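Long-range contacts in ferrichrome ABC transporter substrate-binding protein (Staphylococcus pseudintermedius, PDB 5FLY), which binds ferrichrome, an iron-carrying siderophore, and as a class III solute-binding protein probably delivers it to an ABC transporter for uptake: residues A[169-173]-A[190-195]; A[108-113]-A[174-180]. All blocks are in the same frame, centred on the assembly; numbering follows the deposited sequence.

In the fold
The two contacts illustrate how a bilobal class III binding protein separates the building of a lobe from the joining of its lobes. Both are partly buried, their centres about 16 Å (contact 1) and 5 Å (contact 2) from that of the chain. Contact 1 stays within the C-terminal lobe, laying helix 192-198 against the end of strand 167-171, running from buried Ala170 to exposed Lys173, and is mostly van der Waals. Contact 2 joins the loop after strand 103-106 of the N-terminal lobe to the turn leading into helix 179-185 by hydrogen bonds and aromatic rings. Residues 169-180 run through both, and Glu162 ties them further, hydrogen-bonded to Tyr171 OH and forming a salt bridge with Arg177 NE.

Contact 1: A[169-173]-A[190-195]; sequences YAYGK and MPKALD. With 7PG (2,5,8,11,14,17,20,23-octaoxapentacosan-25-ol), chain P.
The methyl of Met190, just before helix 192-198, packs against Tyr171 and Gly172 at the end of strand 167-171, and Leu194 of the helix meets Ala170, a helix-on-sheet packing within the C-terminal α/β lobe of this class III solute-binding protein. The methionine can be followed outward. Its CB lies 4.2 Å from Lys173 NZ, at the margin of contact. With CG anti to the backbone N (chi1 -177°) and the next torsion also extended, the chain reaches straight toward the strand end, and SD passes 4.0 Å from the same Lys173 NZ. A bend at the last torsion (chi3 -78°) then turns the methyl inward, where CE settles 3.5 Å from Tyr171 O and beside Gly172 C. Lys173 CG completes this seat, 3.7 Å from Met190 CE. Deeper in, Ala170 CB and Leu194 CD1 meet at 3.7 Å, with Phe161 and Thr159 of strand 158-164 lining the same interior. At the exposed margin, Lys173 NZ and Asp195 OD1 form a long salt bridge of 3.9 Å. Toward the ligand pocket, the face of the Tyr169 ring receives ether oxygen O3 of the bound polyether, 3.8 Å above the ring plane and over its centre.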
loop_
_atom_site.group_PDB
_atom_site.type_symbol
_atom_site.label_atom_id
_atom_site.label_comp_id
_atom_site.label_asym_id
_atom_site.label_seq_id
_atom_site.Cartn_x
_atom_site.Cartn_y
_atom_site.Cartn_z
ATOM N N TYR A 169 8.617 -9.769 -8.155
ATOM C CA TYR A 169 7.227 -9.357 -8.328
ATOM C C TYR A 169 7.145 -8.035 -9.092
ATOM O O TYR A 169 8.066 -7.242 -9.029
ATOM C CB TYR A 169 6.549 -9.243 -6.961
ATOM C CG TYR A 169 6.579 -10.575 -6.241
ATOM C CD1 TYR A 169 5.589 -11.522 -6.470
ATOM C CD2 TYR A 169 7.621 -10.901 -5.387
ATOM C CE1 TYR A 169 5.614 -12.743 -5.843
ATOM C CE2 TYR A 169 7.666 -12.133 -4.763
ATOM C CZ TYR A 169 6.654 -13.047 -4.993
ATOM O OH TYR A 169 6.678 -14.279 -4.369
ATOM N N ALA A 170 6.069 -7.822 -9.843
ATOM C CA ALA A 170 5.800 -6.510 -10.434
ATOM C C ALA A 170 4.369 -6.109 -10.123
ATOM O O ALA A 170 3.511 -6.972 -9.925
ATOM C CB ALA A 170 6.053 -6.519 -11.942
ATOM N N TYR A 171 4.106 -4.808 -10.079
ATOM C CA TYR A 171 2.824 -4.313 -9.548
ATOM C C TYR A 171 1.972 -3.523 -10.520
ATOM O O TYR A 171 2.480 -2.877 -11.442
ATOM C CB TYR A 171 3.108 -3.483 -8.293
ATOM C CG TYR A 171 3.770 -4.360 -7.276
ATOM C CD1 TYR A 171 3.040 -5.344 -6.626
ATOM C CD2 TYR A 171 5.137 -4.281 -7.034
ATOM C CE1 TYR A 171 3.641 -6.200 -5.730
ATOM C CE2 TYR A 171 5.744 -5.136 -6.137
ATOM C CZ TYR A 171 4.984 -6.093 -5.486
ATOM O OH TYR A 171 5.550 -6.965 -4.590
ATOM N N GLY A 172 0.660 -3.664 -10.337
ATOM C CA GLY A 172 -0.324 -2.806 -10.964
ATOM C C GLY A 172 -0.370 -1.431 -10.316
ATOM O O GLY A 172 0.516 -1.081 -9.540
ATOM N N LYS A 173 -1.409 -0.646 -10.605
ATOM C CA LYS A 173 -1.424 0.743 -10.156
ATOM C C LYS A 173 -1.797 0.947 -8.683
ATOM O O LYS A 173 -1.666 2.057 -8.173
ATOM C CB LYS A 173 -2.368 1.566 -11.039
ATOM C CG LYS A 173 -1.927 1.602 -12.501
ATOM C CD LYS A 173 -2.727 2.622 -13.321
ATOM C CE LYS A 173 -2.206 2.726 -14.757
ATOM N NZ LYS A 173 -2.424 1.448 -15.511
ATOM N N MET A 190 2.364 3.326 -17.260
ATOM C CA MET A 190 2.720 1.931 -17.066
ATOM C C MET A 190 2.895 1.287 -18.432
ATOM O O MET A 190 2.019 1.417 -19.287
ATOM C CB MET A 190 1.653 1.199 -16.264
ATOM C CG MET A 190 2.009 -0.252 -15.972
ATOM S SD MET A 190 0.720 -1.031 -14.999
ATOM C CE MET A 190 1.105 -0.366 -13.379
ATOM N N PRO A 191 4.033 0.592 -18.649
ATOM C CA PRO A 191 4.221 -0.112 -19.919
ATOM C C PRO A 191 3.063 -1.064 -20.189
ATOM O O PRO A 191 2.575 -1.729 -19.263
ATOM C CB PRO A 191 5.531 -0.869 -19.714
ATOM C CG PRO A 191 6.263 -0.074 -18.680
ATOM C CD PRO A 191 5.202 0.444 -17.760
ATOM N N LYS A 192 2.613 -1.098 -21.438
ATOM C CA LYS A 192 1.449 -1.904 -21.812
ATOM C C LYS A 192 1.545 -3.371 -21.375
ATOM O O LYS A 192 0.573 -3.930 -20.864
ATOM C CB LYS A 192 1.237 -1.824 -23.324
ATOM C CG LYS A 192 0.100 -2.692 -23.870
ATOM C CD LYS A 192 -1.241 -2.366 -23.254
ATOM C CE LYS A 192 -2.381 -3.035 -24.007
ATOM N NZ LYS A 192 -3.672 -2.836 -23.303
ATOM N N ALA A 193 2.707 -3.991 -21.556
ATOM C CA ALA A 193 2.838 -5.412 -21.237
ATOM C C ALA A 193 2.661 -5.647 -19.745
ATOM O O ALA A 193 2.114 -6.668 -19.321
ATOM C CB ALA A 193 4.179 -5.949 -21.698
ATOM N N LEU A 194 3.147 -4.694 -18.960
ATOM C CA LEU A 194 3.069 -4.756 -17.508
ATOM C C LEU A 194 1.625 -4.530 -17.056
ATOM O O LEU A 194 1.128 -5.214 -16.168
ATOM C CB LEU A 194 4.003 -3.713 -16.891
ATOM C CG LEU A 194 3.960 -3.601 -15.369
ATOM C CD1 LEU A 194 4.152 -4.964 -14.701
ATOM C CD2 LEU A 194 5.020 -2.616 -14.885
ATOM N N ASP A 195 0.946 -3.579 -17.692
ATOM C CA ASP A 195 -0.467 -3.351 -17.440
ATOM C C ASP A 195 -1.250 -4.644 -17.641
ATOM O O ASP A 195 -2.001 -5.068 -16.752
ATOM C CB ASP A 195 -0.999 -2.244 -18.364
ATOM C CG ASP A 195 -2.405 -1.794 -18.009
ATOM O OD1 ASP A 195 -2.898 -2.109 -16.907
ATOM O OD2 ASP A 195 -3.015 -1.098 -18.845
HETATM C C2 7PG P . 3.641 -7.276 3.061
HETATM O O1 7PG P . 4.965 -7.714 2.930
HETATM C C3 7PG P . 5.321 -8.023 1.614
HETATM C C4 7PG P . 5.280 -9.533 1.401
HETATM O O2 7PG P . 5.970 -9.895 0.234
HETATM C C5 7PG P . 5.564 -9.217 -0.919
HETATM C C6 7PG P . 5.603 -10.123 -2.145
HETATM O O3 7PG P . 4.557 -9.778 -3.013
HETATM C C7 7PG P . 3.316 -10.377 -2.760
HETATM C C8 7PG P . 2.237 -9.657 -3.573
HETATM O O4 7PG P . 0.939 -10.106 -3.276
HETATM C C9 7PG P . 0.567 -9.964 -1.940
HETATM C C10 7PG P . -0.941 -9.795 -1.738
HETATM O O5 7PG P . -1.102 -8.984 -0.602
HETATM C C11 7PG P . -2.367 -8.426 -0.367
HETATM C C12 7PG P . -2.212 -7.191 0.526
HETATM O O6 7PG P . -2.667 -6.040 -0.142
HETATM C C13 7PG P . -1.705 -5.220 -0.747
HETATM C C14 7PG P . -0.871 -4.514 0.317
HETATM O O7 7PG P . -0.696 -3.180 -0.067
HETATM C C15 7PG P . -0.539 -2.272 0.990
#

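Contact 2: A[108-113]-A[174-180]; sequences YAKYNY and NWGRGSE. With 7PG (2,5,8,11,14,17,20,23-octaoxapentacosan-25-ol), chain P.
Asn174 receives two direct hydrogen bonds from segment 108-113, one on its backbone and one on its side chain. Tyr108 OH donates to Asn174 O (2.9 Å), approaching from well above the carbonyl plane. Tyr113 N donates to Asn174 OD1 at 3.0 Å, a bent bond with an N-H...O angle of 136°; Gln184 NE2 holds the same oxygen from outside the contact. The amide's other end works through water: Asn174 ND2 donates to water 1, which donates to Tyr111 O, each bond 2.8 Å long.

The aromatic contacts follow a different geometry. Tyr108 and Trp175 form a T-shaped pair, the tyrosine edge directed at the six-membered ring of the indole, with centroids 5.0 Å apart and planes at 80°. Tyr113 instead offers a face, over whose centre Glu180 CB makes a CH-pi contact, 3.8 Å from the centroid.

A third set of bonds shapes the type I' turn from Gly176 to Ser179 and the residues beside it. Bent at chi2 (84°), the Glu180 chain brings OE2 back to Gly176 N, a bond of 2.8 Å, and Asn260 ND2 reaches the same oxygen. Ser179 OG accepts from Trp175 N while donating to Gly176 O, which also accepts from Ser179 N, and Arg177 NH1 binds Trp175 O.

The bound polyether shares these surfaces: its O6 lies over the face of Tyr108, and its C13 over the same indole face that Tyr108 meets. Tyr108 and Trp175 thus serve both junction and pocket wall, while the direct hydrogen bonds converge on Asn174. Polar bonds and ring packing together bridge the lobes beside the probable siderophore site.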
loop_
_atom_site.group_PDB
_atom_site.type_symbol
_atom_site.label_atom_id
_atom_site.label_comp_id
_atom_site.label_asym_id
_atom_site.label_seq_id
_atom_site.Cartn_x
_atom_site.Cartn_y
_atom_site.Cartn_z
ATOM N N TYR A 108 -9.560 -6.148 -0.257
ATOM C CA TYR A 108 -8.613 -5.058 -0.493
ATOM C C TYR A 108 -8.774 -4.395 -1.867
ATOM O O TYR A 108 -8.864 -3.165 -1.977
ATOM C CB TYR A 108 -7.180 -5.568 -0.350
ATOM C CG TYR A 108 -6.189 -4.567 -0.878
ATOM C CD1 TYR A 108 -5.893 -3.436 -0.144
ATOM C CD2 TYR A 108 -5.600 -4.722 -2.132
ATOM C CE1 TYR A 108 -5.023 -2.488 -0.616
ATOM C CE2 TYR A 108 -4.726 -3.771 -2.626
ATOM C CZ TYR A 108 -4.442 -2.656 -1.858
ATOM O OH TYR A 108 -3.572 -1.696 -2.312
ATOM N N ALA A 109 -8.831 -5.214 -2.911
ATOM C CA ALA A 109 -8.785 -4.704 -4.277
ATOM C C ALA A 109 -10.009 -3.881 -4.695
ATOM O O ALA A 109 -9.981 -3.238 -5.746
ATOM C CB ALA A 109 -8.586 -5.858 -5.252
ATOM N N LYS A 110 -11.062 -3.870 -3.881
ATOM C CA LYS A 110 -12.269 -3.108 -4.216
ATOM C C LYS A 110 -12.151 -1.604 -3.957
ATOM O O LYS A 110 -13.033 -0.842 -4.362
ATOM C CB LYS A 110 -13.463 -3.658 -3.435
ATOM C CG LYS A 110 -13.854 -5.060 -3.825
ATOM C CD LYS A 110 -14.316 -5.109 -5.260
ATOM C CE LYS A 110 -14.726 -6.506 -5.672
ATOM N NZ LYS A 110 -15.207 -6.477 -7.080
ATOM N N TYR A 111 -11.072 -1.182 -3.302
ATOM C CA TYR A 111 -10.841 0.234 -2.985
ATOM C C TYR A 111 -9.499 0.710 -3.534
ATOM O O TYR A 111 -8.464 0.106 -3.237
ATOM C CB TYR A 111 -10.844 0.476 -1.467
ATOM C CG TYR A 111 -12.166 0.211 -0.779
ATOM C CD1 TYR A 111 -12.520 -1.064 -0.359
ATOM C CD2 TYR A 111 -13.059 1.250 -0.545
ATOM C CE1 TYR A 111 -13.735 -1.292 0.271
ATOM C CE2 TYR A 111 -14.268 1.028 0.090
ATOM C CZ TYR A 111 -14.600 -0.244 0.493
ATOM O OH TYR A 111 -15.809 -0.450 1.140
ATOM N N ASN A 112 -9.497 1.795 -4.307
ATOM C CA ASN A 112 -8.219 2.434 -4.610
ATOM C C ASN A 112 -7.778 3.155 -3.342
ATOM O O ASN A 112 -8.530 3.236 -2.371
ATOM C CB ASN A 112 -8.290 3.366 -5.834
ATOM C CG ASN A 112 -9.079 4.654 -5.592
ATOM O OD1 ASN A 112 -8.955 5.315 -4.564
ATOM N ND2 ASN A 112 -9.885 5.027 -6.577
ATOM N N TYR A 113 -6.549 3.648 -3.337
ATOM C CA TYR A 113 -5.925 4.095 -2.100
ATOM C C TYR A 113 -6.599 5.313 -1.478
ATOM O O TYR A 113 -6.563 5.478 -0.266
ATOM C CB TYR A 113 -4.436 4.356 -2.349
ATOM C CG TYR A 113 -4.072 5.634 -3.062
ATOM C CD1 TYR A 113 -4.359 5.832 -4.408
ATOM C CD2 TYR A 113 -3.360 6.609 -2.394
ATOM C CE1 TYR A 113 -4.002 7.013 -5.045
ATOM C CE2 TYR A 113 -2.994 7.773 -3.013
ATOM C CZ TYR A 113 -3.302 7.970 -4.341
ATOM O OH TYR A 113 -2.904 9.158 -4.924
ATOM N N ASN A 174 -2.235 -0.096 -7.985
ATOM C CA ASN A 174 -2.688 0.080 -6.602
ATOM C C ASN A 174 -2.370 -1.147 -5.746
ATOM O O ASN A 174 -3.278 -1.759 -5.172
ATOM C CB ASN A 174 -4.207 0.381 -6.596
ATOM C CG ASN A 174 -4.670 1.155 -5.359
ATOM O OD1 ASN A 174 -4.879 2.368 -5.417
ATOM N ND2 ASN A 174 -4.886 0.451 -4.260
ATOM N N TRP A 175 -1.086 -1.495 -5.643
ATOM C CA TRP A 175 -0.672 -2.605 -4.785
ATOM C C TRP A 175 0.530 -2.238 -3.909
ATOM O O TRP A 175 1.381 -3.075 -3.605
ATOM C CB TRP A 175 -0.371 -3.841 -5.633
ATOM C CG TRP A 175 -0.781 -5.097 -4.929
ATOM C CD1 TRP A 175 -0.019 -5.855 -4.093
ATOM C CD2 TRP A 175 -2.077 -5.707 -4.956
ATOM N NE1 TRP A 175 -0.758 -6.916 -3.610
ATOM C CE2 TRP A 175 -2.021 -6.848 -4.129
ATOM C CE3 TRP A 175 -3.266 -5.417 -5.622
ATOM C CZ2 TRP A 175 -3.115 -7.689 -3.942
ATOM C CZ3 TRP A 175 -4.346 -6.257 -5.442
ATOM C CH2 TRP A 175 -4.263 -7.371 -4.598
ATOM N N GLY A 176 0.588 -0.983 -3.479
ATOM C CA GLY A 176 1.698 -0.527 -2.672
ATOM C C GLY A 176 2.980 -0.480 -3.473
ATOM O O GLY A 176 2.950 -0.391 -4.695
ATOM N N ARG A 177 4.100 -0.508 -2.759
ATOM C CA ARG A 177 5.431 -0.419 -3.337
ATOM C C ARG A 177 5.594 0.828 -4.202
ATOM O O ARG A 177 6.340 0.819 -5.178
ATOM C CB ARG A 177 5.744 -1.680 -4.149
ATOM C CG ARG A 177 5.856 -2.930 -3.311
ATOM C CD ARG A 177 4.507 -3.570 -3.039
ATOM N NE ARG A 177 4.668 -4.845 -2.342
ATOM C CZ ARG A 177 3.696 -5.474 -1.693
ATOM N NH1 ARG A 177 2.475 -4.962 -1.633
ATOM N NH2 ARG A 177 3.954 -6.625 -1.093
ATOM N N GLY A 178 4.913 1.904 -3.825
ATOM C CA GLY A 178 5.014 3.148 -4.569
ATOM C C GLY A 178 4.103 3.262 -5.782
ATOM O O GLY A 178 4.066 4.306 -6.428
ATOM N N SER A 179 3.347 2.209 -6.084
ATOM C CA SER A 179 2.510 2.195 -7.279
ATOM C C SER A 179 1.466 3.313 -7.262
ATOM O O SER A 179 1.236 3.965 -8.281
ATOM C CB SER A 179 1.828 0.829 -7.442
ATOM O OG SER A 179 0.975 0.538 -6.352
ATOM N N GLU A 180 0.856 3.557 -6.106
ATOM C CA GLU A 180 -0.153 4.604 -6.020
ATOM C C GLU A 180 0.468 5.963 -6.313
ATOM O O GLU A 180 -0.090 6.755 -7.073
ATOM C CB GLU A 180 -0.810 4.590 -4.651
ATOM C CG GLU A 180 -1.578 3.306 -4.387
ATOM C CD GLU A 180 -0.728 2.160 -3.861
ATOM O OE1 GLU A 180 0.490 2.339 -3.596
ATOM O OE2 GLU A 180 -1.324 1.067 -3.689
HETATM C C2 7PG P . 3.641 -7.276 3.061
HETATM O O1 7PG P . 4.965 -7.714 2.930
HETATM C C3 7PG P . 5.321 -8.023 1.614
HETATM C C4 7PG P . 5.280 -9.533 1.401
HETATM O O2 7PG P . 5.970 -9.895 0.234
HETATM C C5 7PG P . 5.564 -9.217 -0.919
HETATM C C6 7PG P . 5.603 -10.123 -2.145
HETATM O O3 7PG P . 4.557 -9.778 -3.013
HETATM C C7 7PG P . 3.316 -10.377 -2.760
HETATM C C8 7PG P . 2.237 -9.657 -3.573
HETATM O O4 7PG P . 0.939 -10.106 -3.276
HETATM C C9 7PG P . 0.567 -9.964 -1.940
HETATM C C10 7PG P . -0.941 -9.795 -1.738
HETATM O O5 7PG P . -1.102 -8.984 -0.602
HETATM C C11 7PG P . -2.367 -8.426 -0.367
HETATM C C12 7PG P . -2.212 -7.191 0.526
HETATM O O6 7PG P . -2.667 -6.040 -0.142
HETATM C C13 7PG P . -1.705 -5.220 -0.747
HETATM C C14 7PG P . -0.871 -4.514 0.317
HETATM O O7 7PG P . -0.696 -3.180 -0.067
HETATM C C15 7PG P . -0.539 -2.272 0.990
HETATM O O HOH W 1 -6.168 0.779 -1.831
#